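Local atomic coordinates of FYVE, RhoGEF and PH domain-containing protein 5 (Homo sapiens, PDB entry 3MPX), a protein that activates the Rho-family GTPase CDC42 by exchanging its bound GDP for free GTP, and mediates the activation of CDC42 induced by VEGF. Residues Q28-S33 with Q177-D182; S32-Y37 with Q87-E92; L79-D84 with F117-T122; E94-N99 with V106-L111; T181-N186 with S191-N196. All blocks are in the same frame, centred on the assembly; numbering follows the deposited sequence.

Interaction 1: Q28-S33 with Q177-D182; sequences QELLSS and QVLLTD
Leu30 and Leu179 face each other where two long helices of the DH domain run nearly antiparallel, 159° apart. The axes of the short segments come no closer than 10.7 Å, and the CA atoms of these two leucines, at 7.1 Å, mark the register. Segment 28-33 lies near the start of helix 21-59, and 177-182 near the end of helix 162-184.

A single side chain, that of Leu179, carries the contact from its side, and its two methyls divide the work. CD1 meets CD1 of Leu30 at 3.9 Å and also lies 4.3 Å from OG of Ser33. CD2 turns instead to Glu29, 3.6 Å from its carboxylate carbon CD. CG of Glu29 stands anti to the backbone N (chi1 -159°) and the chain runs on extended, which draws its CB, CG and CD past that one methyl. Ser33 OG has a polar partner in Arg172 of helix 162-184. Leu30 also packs on Arg172 and Tyr176.

In DH domains the helices matching these two contribute to the GTPase-binding surface. Between the two segments no hydrogen bond forms; the polar link of the two helices here comes from Ser33 and Arg172. What remains is apolar: leucine methyls meet in the buried part, while the aliphatic stem of Glu29 covers the rim and its carboxylate stays at an exposed position.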
# COMPACT_ATOMS: atom_id res chain seq x y z
N GLN A 28 -9.51 1.68 16.88
CA GLN A 28 -10.31 2.80 16.40
C GLN A 28 -9.79 3.19 14.99
O GLN A 28 -10.61 3.37 14.09
CB GLN A 28 -10.25 3.98 17.38
CG GLN A 28 -10.98 3.71 18.70
CD GLN A 28 -10.92 4.79 19.76
OE1 GLN A 28 -11.63 4.71 20.78
NE2 GLN A 28 -10.08 5.83 19.59
N GLU A 29 -8.44 3.20 14.78
CA GLU A 29 -7.79 3.47 13.48
C GLU A 29 -8.17 2.40 12.46
O GLU A 29 -8.32 2.70 11.27
CB GLU A 29 -6.26 3.54 13.62
CG GLU A 29 -5.58 4.30 12.49
CD GLU A 29 -4.11 4.00 12.21
OE1 GLU A 29 -3.74 3.97 11.01
OE2 GLU A 29 -3.33 3.83 13.17
N LEU A 30 -8.33 1.17 12.93
CA LEU A 30 -8.71 0.02 12.12
C LEU A 30 -10.16 0.14 11.71
O LEU A 30 -10.46 -0.06 10.54
CB LEU A 30 -8.44 -1.27 12.90
CG LEU A 30 -8.65 -2.59 12.17
CD1 LEU A 30 -7.63 -2.79 11.04
CD2 LEU A 30 -8.69 -3.75 13.16
N LEU A 31 -11.06 0.51 12.66
CA LEU A 31 -12.49 0.68 12.36
C LEU A 31 -12.75 1.81 11.37
O LEU A 31 -13.48 1.60 10.41
CB LEU A 31 -13.30 0.88 13.64
CG LEU A 31 -14.85 1.06 13.52
CD1 LEU A 31 -15.53 -0.14 12.92
CD2 LEU A 31 -15.45 1.35 14.86
N SER A 32 -12.18 3.00 11.60
CA SER A 32 -12.39 4.17 10.75
C SER A 32 -11.96 3.93 9.30
O SER A 32 -12.71 4.26 8.37
CB SER A 32 -11.69 5.40 11.33
OG SER A 32 -10.43 5.10 11.91
N SER A 33 -10.75 3.32 9.14
CA SER A 33 -10.18 2.95 7.84
C SER A 33 -10.96 1.79 7.21
O SER A 33 -11.07 1.75 5.98
CB SER A 33 -8.70 2.62 7.97
OG SER A 33 -8.46 1.50 8.80
N GLN A 177 -1.52 -5.72 8.14
CA GLN A 177 -0.16 -6.07 8.55
C GLN A 177 0.49 -4.95 9.35
O GLN A 177 0.91 -5.21 10.47
CB GLN A 177 0.69 -6.40 7.32
CG GLN A 177 0.45 -7.81 6.82
CD GLN A 177 1.27 -8.21 5.61
OE1 GLN A 177 1.51 -9.40 5.38
NE2 GLN A 177 1.71 -7.24 4.79
N VAL A 178 0.50 -3.70 8.84
CA VAL A 178 1.12 -2.59 9.58
C VAL A 178 0.32 -2.24 10.86
O VAL A 178 0.94 -2.08 11.91
CB VAL A 178 1.48 -1.31 8.75
CG1 VAL A 178 2.27 -1.66 7.50
CG2 VAL A 178 0.26 -0.47 8.39
N LEU A 179 -1.02 -2.18 10.78
CA LEU A 179 -1.87 -1.86 11.92
C LEU A 179 -1.77 -2.94 13.00
O LEU A 179 -1.60 -2.59 14.18
CB LEU A 179 -3.34 -1.69 11.51
CG LEU A 179 -3.76 -0.32 11.01
CD1 LEU A 179 -4.71 -0.43 9.85
CD2 LEU A 179 -4.44 0.46 12.10
N LEU A 180 -1.84 -4.22 12.59
CA LEU A 180 -1.84 -5.35 13.51
C LEU A 180 -0.50 -5.54 14.20
O LEU A 180 -0.47 -5.97 15.37
CB LEU A 180 -2.32 -6.63 12.82
CG LEU A 180 -3.86 -6.66 12.59
CD1 LEU A 180 -4.23 -7.66 11.56
CD2 LEU A 180 -4.62 -6.94 13.88
N THR A 181 0.59 -5.11 13.53
CA THR A 181 1.93 -5.10 14.12
C THR A 181 2.01 -3.96 15.15
O THR A 181 2.63 -4.15 16.19
CB THR A 181 2.98 -5.06 13.03
OG1 THR A 181 2.82 -6.25 12.26
CG2 THR A 181 4.40 -4.96 13.58
N ASP A 182 1.36 -2.81 14.91
CA ASP A 182 1.35 -1.73 15.89
C ASP A 182 0.44 -2.10 17.07
O ASP A 182 0.68 -1.69 18.20
CB ASP A 182 0.97 -0.40 15.26
CG ASP A 182 2.18 0.35 14.75
OD1 ASP A 182 2.58 1.35 15.40
OD2 ASP A 182 2.77 -0.10 13.74

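Interaction 2: S32-Y37 with Q87-E92; sequences SSEKAY and QGILEE
Glu34 and Ile89 meet at about a right angle, the flat carboxylate end of the glutamate coming up against the branched methyl of the isoleucine. CG2 of Ile89 lies 3.7 Å from both CD and OE2 of Glu34. A bend at chi2 (68°) brings the carboxylate round to this position. Beside this pair Lys35 and Leu90 cross in the same fashion: CD1 of Leu90 touches CG of Lys35 at 3.6 Å, and its CD2 approaches CA of Lys35. The lysine therefore contributes only the base of its chain, and the rest runs on past the leucine. Behind both pairs, the antiparallel segments of helices 21-59 and 66-98 have axes 9.6 Å apart, crossing at -148°.

The acid itself is satisfied by neighbours beyond the two segments: OE1 forms a salt bridge with Arg172 and a hydrogen bond with Tyr176 OH, while OE2 bonds to His86 ND1. An alanine here is likely to leave Arg172 without this anion, Tyr176 OH and His86 ND1 without their bonds to it, and a gap beside Ile89. Glu34 is thus a buried polar hub with an apolar flank, joining three helices of the DH domain, and the nearby arginine would probably favour its ionised form.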
# COMPACT_ATOMS: atom_id res chain seq x y z
N SER A 32 -12.18 3.00 11.60
CA SER A 32 -12.39 4.17 10.75
C SER A 32 -11.96 3.93 9.30
O SER A 32 -12.71 4.26 8.37
CB SER A 32 -11.69 5.40 11.33
OG SER A 32 -10.43 5.10 11.91
N SER A 33 -10.75 3.32 9.14
CA SER A 33 -10.18 2.95 7.84
C SER A 33 -10.96 1.79 7.21
O SER A 33 -11.07 1.75 5.98
CB SER A 33 -8.70 2.62 7.97
OG SER A 33 -8.46 1.50 8.80
N GLU A 34 -11.52 0.88 8.03
CA GLU A 34 -12.35 -0.19 7.49
C GLU A 34 -13.62 0.40 6.87
O GLU A 34 -13.96 0.01 5.75
CB GLU A 34 -12.69 -1.27 8.52
CG GLU A 34 -13.28 -2.52 7.89
CD GLU A 34 -12.37 -3.38 7.03
OE1 GLU A 34 -11.13 -3.30 7.17
OE2 GLU A 34 -12.91 -4.17 6.22
N LYS A 35 -14.30 1.37 7.55
CA LYS A 35 -15.51 2.06 7.06
C LYS A 35 -15.22 2.63 5.67
O LYS A 35 -15.94 2.32 4.71
CB LYS A 35 -15.92 3.22 7.98
CG LYS A 35 -16.38 2.80 9.35
CD LYS A 35 -17.09 3.90 10.09
CE LYS A 35 -17.44 3.47 11.51
NZ LYS A 35 -16.93 4.43 12.54
N ALA A 36 -14.13 3.41 5.56
CA ALA A 36 -13.70 4.03 4.30
C ALA A 36 -13.45 3.02 3.19
O ALA A 36 -13.68 3.33 2.02
CB ALA A 36 -12.46 4.85 4.55
N TYR A 37 -12.96 1.80 3.56
CA TYR A 37 -12.65 0.70 2.66
C TYR A 37 -13.91 0.02 2.14
O TYR A 37 -13.97 -0.33 0.96
CB TYR A 37 -11.74 -0.30 3.37
CG TYR A 37 -11.28 -1.45 2.50
CD1 TYR A 37 -10.45 -1.23 1.40
CD2 TYR A 37 -11.66 -2.76 2.79
CE1 TYR A 37 -10.02 -2.29 0.60
CE2 TYR A 37 -11.21 -3.83 2.01
CZ TYR A 37 -10.39 -3.59 0.91
OH TYR A 37 -9.92 -4.63 0.16
N GLN A 87 -17.77 -6.08 4.60
CA GLN A 87 -19.03 -5.60 5.19
C GLN A 87 -19.21 -6.28 6.58
O GLN A 87 -19.50 -5.60 7.55
CB GLN A 87 -20.23 -5.89 4.28
CG GLN A 87 -20.59 -4.72 3.38
CD GLN A 87 -21.75 -5.02 2.46
OE1 GLN A 87 -21.79 -6.04 1.75
NE2 GLN A 87 -22.71 -4.11 2.41
N GLY A 88 -18.93 -7.59 6.64
CA GLY A 88 -18.98 -8.38 7.87
C GLY A 88 -17.97 -7.98 8.92
O GLY A 88 -18.33 -7.88 10.10
N ILE A 89 -16.67 -7.79 8.50
CA ILE A 89 -15.54 -7.35 9.35
C ILE A 89 -15.94 -6.01 10.03
O ILE A 89 -15.86 -5.91 11.25
CB ILE A 89 -14.21 -7.25 8.52
CG1 ILE A 89 -13.59 -8.64 8.31
CG2 ILE A 89 -13.18 -6.30 9.18
CD1 ILE A 89 -12.40 -8.71 7.39
N LEU A 90 -16.43 -5.04 9.24
CA LEU A 90 -16.95 -3.75 9.71
C LEU A 90 -18.06 -3.93 10.79
O LEU A 90 -17.96 -3.31 11.84
CB LEU A 90 -17.47 -2.92 8.52
CG LEU A 90 -18.09 -1.53 8.81
CD1 LEU A 90 -17.20 -0.71 9.72
CD2 LEU A 90 -18.36 -0.76 7.54
N GLU A 91 -19.09 -4.76 10.53
CA GLU A 91 -20.18 -5.00 11.46
C GLU A 91 -19.67 -5.57 12.79
O GLU A 91 -20.11 -5.11 13.85
CB GLU A 91 -21.26 -5.90 10.84
N GLU A 92 -18.71 -6.51 12.75
CA GLU A 92 -18.11 -7.11 13.94
C GLU A 92 -17.21 -6.09 14.64
O GLU A 92 -17.22 -6.02 15.87
CB GLU A 92 -17.31 -8.37 13.57

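Interaction 3: L79-D84 with F117-T122; sequences LPAIHD and FDHHAT
This is a CH-pi contact between helices, in which Ala81 and Ile82 of helix 66-98 each present a carbon to the face of a histidine on helix 117-138, inside the helical DH domain. The two segments are antiparallel, crossing at -148°, and their axes approach to 9.0 Å. Such close packing is eased by the small side chain of Ala81.

CB of Ala81 sits 3.6 Å from the centroid of the His119 ring and nearly straight above it, so the methyl touches the ring atoms almost evenly. Ile82 serves His120 in a looser way. Its CG1 stands over the middle of that ring, 4.3 Å from the centroid, whereas CG2 comes nearer the ring's far end, 3.7 Å from NE2. With CG2 anti to the backbone N and CG1 beside it, CG1 lies between the two histidines, over the His120 ring and 4.1 Å from CB of His119, while CG2 meets His120 alone.

One nitrogen of each ring finds a partner on helix 66-98 as well: His119 ND1 bonds to Glu78 OE2, and His120 NE2 to His86 NE2, whose ring stands almost perpendicular to that of His120. Each histidine therefore joins the helices twice, through a face and through a nitrogen. Further round, His120 rests on Val207 of helix 192-214 and Leu173 of helix 162-184, and helix 21-59 covers the other flank of 66-98 at Pro80 and His83.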
# COMPACT_ATOMS: atom_id res chain seq x y z
N LEU A 79 -14.79 -9.46 -6.57
CA LEU A 79 -15.13 -8.15 -6.00
C LEU A 79 -16.34 -8.21 -5.07
O LEU A 79 -16.15 -7.81 -3.92
CB LEU A 79 -15.28 -7.05 -7.07
CG LEU A 79 -14.09 -6.80 -8.02
CD1 LEU A 79 -14.38 -5.60 -8.93
CD2 LEU A 79 -12.77 -6.56 -7.26
N PRO A 80 -17.52 -8.78 -5.47
CA PRO A 80 -18.66 -8.88 -4.52
C PRO A 80 -18.38 -9.74 -3.27
O PRO A 80 -18.81 -9.39 -2.16
CB PRO A 80 -19.78 -9.50 -5.36
CG PRO A 80 -19.40 -9.28 -6.76
CD PRO A 80 -17.91 -9.29 -6.80
N ALA A 81 -17.61 -10.83 -3.45
CA ALA A 81 -17.21 -11.73 -2.38
C ALA A 81 -16.34 -11.00 -1.37
O ALA A 81 -16.44 -11.27 -0.17
CB ALA A 81 -16.44 -12.91 -2.95
N ILE A 82 -15.46 -10.09 -1.86
CA ILE A 82 -14.57 -9.28 -1.01
C ILE A 82 -15.41 -8.24 -0.30
O ILE A 82 -15.30 -8.12 0.91
CB ILE A 82 -13.36 -8.69 -1.78
CG1 ILE A 82 -12.37 -9.81 -2.18
CG2 ILE A 82 -12.63 -7.60 -0.97
CD1 ILE A 82 -11.64 -9.60 -3.55
N HIS A 83 -16.28 -7.53 -1.03
CA HIS A 83 -17.18 -6.53 -0.45
C HIS A 83 -17.96 -7.10 0.77
O HIS A 83 -18.00 -6.47 1.83
CB HIS A 83 -18.14 -5.99 -1.52
CG HIS A 83 -19.12 -4.98 -1.00
ND1 HIS A 83 -20.45 -5.04 -1.34
CD2 HIS A 83 -18.93 -3.94 -0.15
CE1 HIS A 83 -21.03 -4.03 -0.71
NE2 HIS A 83 -20.16 -3.34 0.02
N ASP A 84 -18.53 -8.32 0.62
CA ASP A 84 -19.31 -9.00 1.63
C ASP A 84 -18.45 -9.37 2.81
O ASP A 84 -18.91 -9.22 3.96
CB ASP A 84 -19.99 -10.25 1.03
CG ASP A 84 -21.10 -9.98 0.01
OD1 ASP A 84 -21.65 -8.84 -0.00
OD2 ASP A 84 -21.43 -10.91 -0.77
N PHE A 117 -10.62 -14.33 3.36
CA PHE A 117 -9.36 -13.82 2.83
C PHE A 117 -8.84 -14.71 1.68
O PHE A 117 -7.87 -14.35 1.02
CB PHE A 117 -8.32 -13.67 3.95
CG PHE A 117 -8.52 -12.44 4.82
CD1 PHE A 117 -8.06 -11.20 4.40
CD2 PHE A 117 -9.15 -12.53 6.05
CE1 PHE A 117 -8.26 -10.06 5.19
CE2 PHE A 117 -9.35 -11.38 6.84
CZ PHE A 117 -8.90 -10.16 6.40
N ASP A 118 -9.51 -15.85 1.42
CA ASP A 118 -9.11 -16.73 0.32
C ASP A 118 -9.54 -16.12 -0.99
O ASP A 118 -8.86 -16.32 -2.00
CB ASP A 118 -9.66 -18.15 0.51
CG ASP A 118 -8.86 -18.98 1.49
OD1 ASP A 118 -7.60 -18.88 1.48
OD2 ASP A 118 -9.48 -19.78 2.24
N HIS A 119 -10.63 -15.32 -0.98
CA HIS A 119 -11.11 -14.54 -2.12
C HIS A 119 -10.05 -13.51 -2.52
O HIS A 119 -9.80 -13.33 -3.71
CB HIS A 119 -12.46 -13.89 -1.80
CG HIS A 119 -13.59 -14.87 -1.73
ND1 HIS A 119 -14.03 -15.55 -2.86
CD2 HIS A 119 -14.33 -15.27 -0.67
CE1 HIS A 119 -15.02 -16.32 -2.46
NE2 HIS A 119 -15.24 -16.18 -1.15
N HIS A 120 -9.39 -12.88 -1.51
CA HIS A 120 -8.24 -11.99 -1.69
C HIS A 120 -7.10 -12.72 -2.43
O HIS A 120 -6.61 -12.21 -3.43
CB HIS A 120 -7.74 -11.43 -0.33
CG HIS A 120 -8.43 -10.15 0.05
ND1 HIS A 120 -8.24 -8.97 -0.67
CD2 HIS A 120 -9.33 -9.92 1.03
CE1 HIS A 120 -9.00 -8.07 -0.08
NE2 HIS A 120 -9.67 -8.59 0.95
N ALA A 121 -6.74 -13.93 -1.98
CA ALA A 121 -5.70 -14.76 -2.58
C ALA A 121 -6.03 -15.10 -4.03
O ALA A 121 -5.16 -15.01 -4.90
CB ALA A 121 -5.56 -16.04 -1.77
N THR A 122 -7.30 -15.46 -4.28
CA THR A 122 -7.85 -15.81 -5.59
C THR A 122 -7.85 -14.58 -6.50
O THR A 122 -7.54 -14.71 -7.68
CB THR A 122 -9.23 -16.43 -5.37
OG1 THR A 122 -9.04 -17.71 -4.77
CG2 THR A 122 -10.00 -16.61 -6.64

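Interaction 4: E94-N99 with V106-L111; sequences EERLSN and VADVFL
Arg96 and Asp108 form a salt bridge across the loop that follows helix 66-98 in the helical DH domain, where the chain enters the short, weakly bonded helix 108-111. The firm part of the contact is the inner one. Val106 and Val109 are buried, and the arginine side chain lies along them: its CB meets CG1 of Val106 at 4.3 Å, and its CD lies 3.5 Å from CG2 of Val109. The arginine chain passes alongside Val109 running the opposite way, with both CD and NH2 beside the methyl CG2. A weak hydrogen bond also runs from the guanidinium NE to Lys105 O in the loop.

The outer side is more open to solvent, since Arg96 and Asp108 are both partly exposed, yet the salt bridge itself is close. The charged groups do not pair edge to edge. A bend at chi3 (121°) turns the guanidinium, whose plane stands 65° from that of the carboxylate. OD1 of Asp108 lies over one guanidinium face, and OD2 is the nearer oxygen to NH1, 2.7 Å away.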
# COMPACT_ATOMS: atom_id res chain seq x y z
N GLU A 94 -17.41 -2.68 14.46
CA GLU A 94 -18.28 -1.63 15.00
C GLU A 94 -18.77 -2.03 16.39
O GLU A 94 -18.58 -1.26 17.33
CB GLU A 94 -19.46 -1.32 14.06
N GLU A 95 -19.30 -3.26 16.52
CA GLU A 95 -19.86 -3.84 17.74
C GLU A 95 -18.81 -4.07 18.83
O GLU A 95 -19.09 -3.77 19.99
CB GLU A 95 -20.60 -5.14 17.43
N ARG A 96 -17.63 -4.61 18.46
CA ARG A 96 -16.54 -4.92 19.39
C ARG A 96 -15.91 -3.68 20.04
O ARG A 96 -15.45 -3.76 21.18
CB ARG A 96 -15.47 -5.77 18.72
CG ARG A 96 -15.92 -7.23 18.64
CD ARG A 96 -14.91 -8.13 18.01
NE ARG A 96 -14.51 -9.19 18.93
CZ ARG A 96 -14.68 -10.48 18.69
NH1 ARG A 96 -14.30 -11.38 19.59
NH2 ARG A 96 -15.23 -10.89 17.56
N LEU A 97 -15.91 -2.54 19.32
CA LEU A 97 -15.37 -1.28 19.82
C LEU A 97 -16.39 -0.52 20.67
O LEU A 97 -16.01 0.40 21.41
CB LEU A 97 -14.86 -0.44 18.66
CG LEU A 97 -13.41 -0.74 18.32
CD1 LEU A 97 -13.22 -0.95 16.84
CD2 LEU A 97 -12.49 0.31 18.88
N SER A 98 -17.66 -0.92 20.59
CA SER A 98 -18.74 -0.35 21.38
C SER A 98 -18.70 -0.99 22.77
O SER A 98 -19.00 -0.32 23.77
CB SER A 98 -20.08 -0.64 20.71
OG SER A 98 -20.16 0.03 19.47
N ASN A 99 -18.30 -2.27 22.84
CA ASN A 99 -18.18 -2.99 24.10
C ASN A 99 -16.70 -3.20 24.47
O ASN A 99 -16.33 -4.27 24.97
CB ASN A 99 -18.95 -4.32 24.04
CG ASN A 99 -20.42 -4.22 23.66
OD1 ASN A 99 -21.12 -3.24 23.98
ND2 ASN A 99 -20.92 -5.25 22.99
N VAL A 106 -10.12 -7.83 19.17
CA VAL A 106 -10.46 -7.61 17.75
C VAL A 106 -9.79 -8.61 16.82
O VAL A 106 -10.38 -8.94 15.80
CB VAL A 106 -10.24 -6.18 17.20
CG1 VAL A 106 -11.29 -5.22 17.72
CG2 VAL A 106 -8.82 -5.66 17.42
N ALA A 107 -8.55 -9.05 17.13
CA ALA A 107 -7.76 -9.95 16.28
C ALA A 107 -8.54 -11.18 15.77
O ALA A 107 -8.56 -11.41 14.55
CB ALA A 107 -6.50 -10.38 16.99
N ASP A 108 -9.27 -11.88 16.66
CA ASP A 108 -10.08 -13.07 16.36
C ASP A 108 -11.12 -12.87 15.22
O ASP A 108 -11.60 -13.85 14.65
CB ASP A 108 -10.77 -13.61 17.62
CG ASP A 108 -11.83 -12.68 18.14
OD1 ASP A 108 -11.48 -11.72 18.86
OD2 ASP A 108 -13.01 -12.90 17.82
N VAL A 109 -11.46 -11.62 14.91
CA VAL A 109 -12.34 -11.27 13.79
C VAL A 109 -11.65 -11.70 12.48
O VAL A 109 -12.34 -12.14 11.56
CB VAL A 109 -12.67 -9.76 13.79
CG1 VAL A 109 -13.30 -9.31 12.47
CG2 VAL A 109 -13.53 -9.37 14.99
N PHE A 110 -10.32 -11.58 12.39
CA PHE A 110 -9.59 -11.99 11.19
C PHE A 110 -9.50 -13.52 11.09
O PHE A 110 -9.82 -14.08 10.04
CB PHE A 110 -8.22 -11.31 11.11
CG PHE A 110 -8.28 -9.80 11.09
CD1 PHE A 110 -8.32 -9.11 9.88
CD2 PHE A 110 -8.28 -9.06 12.27
CE1 PHE A 110 -8.37 -7.71 9.86
CE2 PHE A 110 -8.32 -7.66 12.25
CZ PHE A 110 -8.38 -7.00 11.04
N LEU A 111 -9.11 -14.18 12.19
CA LEU A 111 -8.98 -15.64 12.35
C LEU A 111 -10.25 -16.39 11.94
O LEU A 111 -10.18 -17.47 11.33
CB LEU A 111 -8.72 -15.97 13.83
CG LEU A 111 -7.44 -15.50 14.49
CD1 LEU A 111 -7.47 -15.87 15.95
CD2 LEU A 111 -6.21 -16.11 13.84

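Interaction 5: T181-N186 with S191-N196; sequences TDYLNN and SAEYDN
The Tyr194 ring receives a methyl of Leu184 on one face, and the Tyr183 ring meets the carboxylate of Glu193 at its edge. CD1 of Leu184 stands 3.5 Å above the plane of Tyr194, displaced toward the rim, in a CH-pi contact that is closest at CD1 and CE1 of the ring. CG of the same leucine adds to it, 3.6 Å from CE1. With CG of Leu184 anti to the backbone N (chi1 -178°), CD1 is carried out over the ring, and the two side chains cross obliquely.

The second pair is polar. OH of Tyr183 donates to OE1 of Glu193 at 2.6 Å, reaching it on the anti side of the carboxylate and 18° out of its plane, while ring and carboxylate are almost perpendicular. OE1 also accepts from the backbone N atoms of Val106 and Ala107, so three donors converge on one buried oxygen. A phenylalanine in place of Tyr183 would probably keep most of the ring packing but leave OE1 one donor short and the carboxylate freer to turn.

These pairs close the short connection between helix 162-184 and helix 192-214, joining the end of one to the first turn of the next. Apolar packing sits beside a buried acid held by neutral donors. Three such bonds would probably stabilise its negative charge, and they link the connection to the segment leading into helix 108-111.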
# COMPACT_ATOMS: atom_id res chain seq x y z
N THR A 181 0.59 -5.11 13.53
CA THR A 181 1.93 -5.10 14.12
C THR A 181 2.01 -3.96 15.15
O THR A 181 2.63 -4.15 16.19
CB THR A 181 2.98 -5.06 13.03
OG1 THR A 181 2.82 -6.25 12.26
CG2 THR A 181 4.40 -4.96 13.58
N ASP A 182 1.36 -2.81 14.91
CA ASP A 182 1.35 -1.73 15.89
C ASP A 182 0.44 -2.10 17.07
O ASP A 182 0.68 -1.69 18.20
CB ASP A 182 0.97 -0.40 15.26
CG ASP A 182 2.18 0.35 14.75
OD1 ASP A 182 2.58 1.35 15.40
OD2 ASP A 182 2.77 -0.10 13.74
N TYR A 183 -0.58 -2.93 16.81
CA TYR A 183 -1.52 -3.42 17.80
C TYR A 183 -0.84 -4.43 18.72
O TYR A 183 -1.04 -4.37 19.93
CB TYR A 183 -2.71 -4.05 17.09
CG TYR A 183 -3.78 -4.57 18.01
CD1 TYR A 183 -4.61 -3.70 18.72
CD2 TYR A 183 -4.03 -5.94 18.12
CE1 TYR A 183 -5.64 -4.17 19.53
CE2 TYR A 183 -5.06 -6.43 18.93
CZ TYR A 183 -5.85 -5.54 19.64
OH TYR A 183 -6.86 -6.02 20.45
N LEU A 184 -0.02 -5.33 18.15
CA LEU A 184 0.70 -6.39 18.88
C LEU A 184 1.73 -5.80 19.85
O LEU A 184 1.87 -6.32 20.97
CB LEU A 184 1.36 -7.36 17.87
CG LEU A 184 2.14 -8.61 18.38
CD1 LEU A 184 1.25 -9.82 18.54
CD2 LEU A 184 3.31 -8.92 17.47
N ASN A 185 2.45 -4.72 19.44
CA ASN A 185 3.48 -4.05 20.25
C ASN A 185 2.93 -3.41 21.53
O ASN A 185 3.69 -3.12 22.44
CB ASN A 185 4.24 -3.00 19.44
CG ASN A 185 4.96 -3.53 18.25
OD1 ASN A 185 5.30 -4.71 18.16
ND2 ASN A 185 5.17 -2.66 17.28
N ASN A 186 1.61 -3.21 21.59
CA ASN A 186 0.96 -2.64 22.76
C ASN A 186 0.19 -3.69 23.55
O ASN A 186 -0.41 -3.34 24.57
CB ASN A 186 0.07 -1.49 22.35
CG ASN A 186 0.85 -0.36 21.78
OD1 ASN A 186 1.58 0.35 22.48
ND2 ASN A 186 0.69 -0.16 20.50
N SER A 191 -1.04 -12.72 26.48
CA SER A 191 -2.48 -12.57 26.30
C SER A 191 -3.01 -13.45 25.18
O SER A 191 -2.34 -13.63 24.16
CB SER A 191 -2.83 -11.12 26.01
N ALA A 192 -4.26 -13.93 25.35
CA ALA A 192 -4.96 -14.68 24.31
C ALA A 192 -5.10 -13.79 23.04
O ALA A 192 -5.23 -14.32 21.94
CB ALA A 192 -6.33 -15.09 24.81
N GLU A 193 -5.03 -12.45 23.21
CA GLU A 193 -5.13 -11.47 22.13
C GLU A 193 -3.78 -11.30 21.41
O GLU A 193 -3.79 -11.13 20.20
CB GLU A 193 -5.70 -10.14 22.66
CG GLU A 193 -6.10 -9.12 21.61
CD GLU A 193 -7.28 -9.38 20.69
OE1 GLU A 193 -7.59 -8.47 19.89
OE2 GLU A 193 -7.86 -10.48 20.75
N TYR A 194 -2.64 -11.37 22.14
CA TYR A 194 -1.29 -11.29 21.55
C TYR A 194 -1.10 -12.50 20.63
O TYR A 194 -0.53 -12.37 19.54
CB TYR A 194 -0.20 -11.28 22.64
CG TYR A 194 1.22 -11.21 22.12
CD1 TYR A 194 1.91 -10.00 22.08
CD2 TYR A 194 1.91 -12.36 21.75
CE1 TYR A 194 3.22 -9.92 21.61
CE2 TYR A 194 3.23 -12.30 21.29
CZ TYR A 194 3.87 -11.08 21.20
OH TYR A 194 5.16 -11.03 20.73
N ASP A 195 -1.62 -13.66 21.07
CA ASP A 195 -1.59 -14.93 20.35
C ASP A 195 -2.43 -14.84 19.08
O ASP A 195 -1.91 -15.13 17.99
CB ASP A 195 -2.07 -16.06 21.26
CG ASP A 195 -0.94 -16.75 22.01
OD1 ASP A 195 0.02 -16.05 22.42
OD2 ASP A 195 -1.01 -17.99 22.18
N ASN A 196 -3.69 -14.41 19.22
CA ASN A 196 -4.64 -14.22 18.12
C ASN A 196 -4.15 -13.22 17.08
O ASN A 196 -4.39 -13.45 15.88
CB ASN A 196 -5.99 -13.78 18.66
CG ASN A 196 -6.73 -14.84 19.44
OD1 ASN A 196 -6.30 -16.00 19.55
ND2 ASN A 196 -7.86 -14.46 19.99

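How the interactions relate
All five contacts lie in the DH domain, away from the sheet of the PH domain. Interactions 1 and 2 start from helix 21-59 and share Ser32 and Ser33, their centres 11 Å apart; interactions 3, 2 and 4 come in that order along helix 66-98, and interactions 1 and 5 share the end of helix 162-184. Along the chain, 2 and 3 alternate their segments, while 4 and then 5 close short loops. Interactions 4 and 5 meet through Glu193 and the backbone of Val106 and Ala107. Interactions 3 and 5, about 25 Å apart between centres, do not touch. Helices both far apart and consecutive in the sequence are thus packed into one bundle, the domain that carries out nucleotide exchange.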